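PDB 2NYI: unknown protein from Galdieria sulphuraria, which is of unknown function but carries tandem ACT domains, a fold that in many relatives binds amino acids and regulates enzymes. Local coordinates for residues 117-122 with 145-150. Residues are numbered along the deposited sequence; the frame is centred on the assembly and turned at random.
Sequences KGANIV and VAFPFP
N120 and A146 face each other as an antiparallel hydrogen-bonded pair, joined by two backbone bonds: N120 N gives to A146 O at 2.9 Å, and A146 N gives to N120 O at 2.8 Å. Each oxygen also receives a weaker CA-H...O contact from the residue preceding its N-H donor, A119 CA to A146 O at 3.3 Å and V145 CA to N120 O at 3.2 Å. The next pair, I121 with V145, is non-hydrogen-bonded, and its branches meet loosely, I121 CG1 to V145 CG1 at 4.2 Å; apolar residues suit this face, where L114 of helix 106-116 packs.

The side chain of F147 starts against A119. Its CB lies 3.9 Å from A119 CA; chi1 of 58° sets CG between the backbone N and the carbonyl carbon, and CD2 then comes 3.8 Å from A119 CB, which approaches the ring obliquely. Beyond that the ring turns away to V155 of helix 152-166 and stacks with Y94. A119 is buried, and its single methyl touches both the F147 ring and L114. G118, at positive phi, closes helix 106-116 in a Schellman motif and redirects the chain into the strand. On the face that carries N120 and A146, opposite that of I121 and V145, the amide of N120 reaches a polar partner: ND2 makes a weak hydrogen bond to D14 of the second subunit. A146 CB meets V122 CG2 at 4.3 Å. The helix-to-strand turn and the antiparallel hairpin it enters belong to the βαββαβ ferredoxin-like fold of an ACT domain.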
ATOM      1  N   LYS A 117     -13.575 -17.919  -5.662  1.00 31.71           N
ATOM      2  CA  LYS A 117     -14.447 -17.310  -6.679  1.00 31.05           C
ATOM      3  C   LYS A 117     -13.678 -16.520  -7.743  1.00 30.70           C
ATOM      4  O   LYS A 117     -14.281 -15.864  -8.603  1.00 31.56           O
ATOM      5  CB  LYS A 117     -15.509 -16.428  -6.015  1.00 30.85           C
ATOM      6  CG  LYS A 117     -16.406 -17.169  -5.020  1.00 33.46           C
ATOM      7  CD  LYS A 117     -17.449 -18.034  -5.727  1.00 39.23           C
ATOM      8  CE  LYS A 117     -17.903 -19.176  -4.846  1.00 44.66           C
ATOM      9  NZ  LYS A 117     -18.387 -18.711  -3.517  1.00 55.21           N
ATOM     10  N   GLY A 118     -12.348 -16.592  -7.687  1.00 28.83           N
ATOM     11  CA  GLY A 118     -11.472 -15.929  -8.650  1.00 27.53           C
ATOM     12  C   GLY A 118     -11.418 -14.405  -8.574  1.00 28.42           C
ATOM     13  O   GLY A 118     -11.079 -13.733  -9.565  1.00 28.85           O
ATOM     14  N   ALA A 119     -11.757 -13.861  -7.409  1.00 27.69           N
ATOM     15  CA  ALA A 119     -11.705 -12.425  -7.160  1.00 26.86           C
ATOM     16  C   ALA A 119     -10.257 -12.000  -6.973  1.00 28.31           C
ATOM     17  O   ALA A 119      -9.481 -12.699  -6.287  1.00 29.44           O
ATOM     18  CB  ALA A 119     -12.545 -12.058  -5.926  1.00 26.38           C
ATOM     19  N   ASN A 120      -9.870 -10.887  -7.594  1.00 26.45           N
ATOM     20  CA  ASN A 120      -8.558 -10.311  -7.327  1.00 26.85           C
ATOM     21  C   ASN A 120      -8.682  -9.179  -6.320  1.00 25.37           C
ATOM     22  O   ASN A 120      -9.630  -8.414  -6.354  1.00 23.44           O
ATOM     23  CB  ASN A 120      -7.875  -9.798  -8.591  1.00 27.91           C
ATOM     24  CG  ASN A 120      -6.417  -9.472  -8.366  1.00 38.88           C
ATOM     25  OD1 ASN A 120      -5.604 -10.356  -8.068  1.00 51.40           O
ATOM     26  ND2 ASN A 120      -6.070  -8.196  -8.506  1.00 52.50           N
ATOM     27  N   ILE A 121      -7.724  -9.108  -5.412  1.00 24.00           N
ATOM     28  CA  ILE A 121      -7.716  -8.054  -4.411  1.00 24.55           C
ATOM     29  C   ILE A 121      -6.874  -6.893  -4.941  1.00 24.08           C
ATOM     30  O   ILE A 121      -5.702  -7.072  -5.302  1.00 24.97           O
ATOM     31  CB  ILE A 121      -7.181  -8.578  -3.051  1.00 24.08           C
ATOM     32  CG1 ILE A 121      -8.021  -9.776  -2.561  1.00 25.18           C
ATOM     33  CG2 ILE A 121      -7.202  -7.449  -2.010  1.00 20.92           C
ATOM     34  CD1 ILE A 121      -7.495 -10.423  -1.272  1.00 27.94           C
ATOM     35  N   VAL A 122      -7.484  -5.713  -5.010  1.00 23.71           N
ATOM     36  CA  VAL A 122      -6.828  -4.535  -5.566  1.00 25.26           C
ATOM     37  C   VAL A 122      -6.222  -3.670  -4.452  1.00 25.57           C
ATOM     38  O   VAL A 122      -5.140  -3.093  -4.624  1.00 25.01           O
ATOM     39  CB  VAL A 122      -7.816  -3.696  -6.421  1.00 25.11           C
ATOM     40  CG1 VAL A 122      -7.077  -2.539  -7.097  1.00 31.97           C
ATOM     41  CG2 VAL A 122      -8.483  -4.584  -7.471  1.00 30.68           C
ATOM     42  N   VAL A 145     -11.988  -5.271  -4.189  1.00 23.04           N
ATOM     43  CA  VAL A 145     -11.824  -6.541  -4.899  1.00 21.65           C
ATOM     44  C   VAL A 145     -12.499  -6.463  -6.263  1.00 22.59           C
ATOM     45  O   VAL A 145     -13.368  -5.623  -6.476  1.00 22.04           O
ATOM     46  CB  VAL A 145     -12.411  -7.753  -4.082  1.00 21.49           C
ATOM     47  CG1 VAL A 145     -11.753  -7.847  -2.701  1.00 24.74           C
ATOM     48  CG2 VAL A 145     -13.968  -7.673  -3.964  1.00 23.40           C
ATOM     49  N   ALA A 146     -12.081  -7.326  -7.188  1.00 22.54           N
ATOM     50  CA  ALA A 146     -12.629  -7.322  -8.537  1.00 20.66           C
ATOM     51  C   ALA A 146     -12.973  -8.736  -8.962  1.00 22.42           C
ATOM     52  O   ALA A 146     -12.165  -9.661  -8.816  1.00 23.37           O
ATOM     53  CB  ALA A 146     -11.640  -6.705  -9.524  1.00 21.90           C
ATOM     54  N   PHE A 147     -14.175  -8.882  -9.512  1.00 22.32           N
ATOM     55  CA  PHE A 147     -14.611 -10.149 -10.073  1.00 21.72           C
ATOM     56  C   PHE A 147     -15.772  -9.938 -11.036  1.00 22.45           C
ATOM     57  O   PHE A 147     -16.428  -8.879 -11.012  1.00 22.17           O
ATOM     58  CB  PHE A 147     -14.977 -11.149  -8.960  1.00 23.07           C
ATOM     59  CG  PHE A 147     -16.055 -10.662  -8.024  1.00 23.89           C
ATOM     60  CD1 PHE A 147     -17.397 -10.733  -8.394  1.00 20.97           C
ATOM     61  CD2 PHE A 147     -15.727 -10.143  -6.767  1.00 24.14           C
ATOM     62  CE1 PHE A 147     -18.395 -10.293  -7.546  1.00 21.70           C
ATOM     63  CE2 PHE A 147     -16.714  -9.689  -5.908  1.00 19.16           C
ATOM     64  CZ  PHE A 147     -18.056  -9.779  -6.280  1.00 23.24           C
ATOM     65  N   PRO A 148     -16.027 -10.938 -11.916  1.00 22.49           N
ATOM     66  CA  PRO A 148     -17.168 -10.820 -12.838  1.00 22.38           C
ATOM     67  C   PRO A 148     -18.480 -10.647 -12.093  1.00 22.60           C
ATOM     68  O   PRO A 148     -18.813 -11.457 -11.214  1.00 22.23           O
ATOM     69  CB  PRO A 148     -17.166 -12.163 -13.585  1.00 20.77           C
ATOM     70  CG  PRO A 148     -15.712 -12.610 -13.545  1.00 24.98           C
ATOM     71  CD  PRO A 148     -15.240 -12.160 -12.156  1.00 22.38           C
ATOM     72  N   PHE A 149     -19.235  -9.611 -12.458  1.00 22.48           N
ATOM     73  CA  PHE A 149     -20.453  -9.264 -11.730  1.00 22.33           C
ATOM     74  C   PHE A 149     -21.479 -10.408 -11.590  1.00 21.99           C
ATOM     75  O   PHE A 149     -22.214 -10.436 -10.603  1.00 21.72           O
ATOM     76  CB  PHE A 149     -21.124  -7.993 -12.289  1.00 22.53           C
ATOM     77  CG  PHE A 149     -21.735  -8.166 -13.658  1.00 26.13           C
ATOM     78  CD1 PHE A 149     -22.976  -8.798 -13.811  1.00 26.60           C
ATOM     79  CD2 PHE A 149     -21.090  -7.674 -14.786  1.00 24.66           C
ATOM     80  CE1 PHE A 149     -23.543  -8.976 -15.082  1.00 20.96           C
ATOM     81  CE2 PHE A 149     -21.654  -7.836 -16.060  1.00 20.82           C
ATOM     82  CZ  PHE A 149     -22.877  -8.492 -16.207  1.00 26.39           C
ATOM     83  N   PRO A 150     -21.561 -11.333 -12.581  1.00 22.78           N
ATOM     84  CA  PRO A 150     -22.560 -12.398 -12.353  1.00 23.27           C
ATOM     85  C   PRO A 150     -22.322 -13.232 -11.082  1.00 22.63           C
ATOM     86  O   PRO A 150     -23.247 -13.891 -10.612  1.00 21.90           O
ATOM     87  CB  PRO A 150     -22.400 -13.299 -13.585  1.00 23.25           C
ATOM     88  CG  PRO A 150     -21.888 -12.373 -14.662  1.00 24.74           C
ATOM     89  CD  PRO A 150     -20.911 -11.477 -13.903  1.00 22.10           C
TER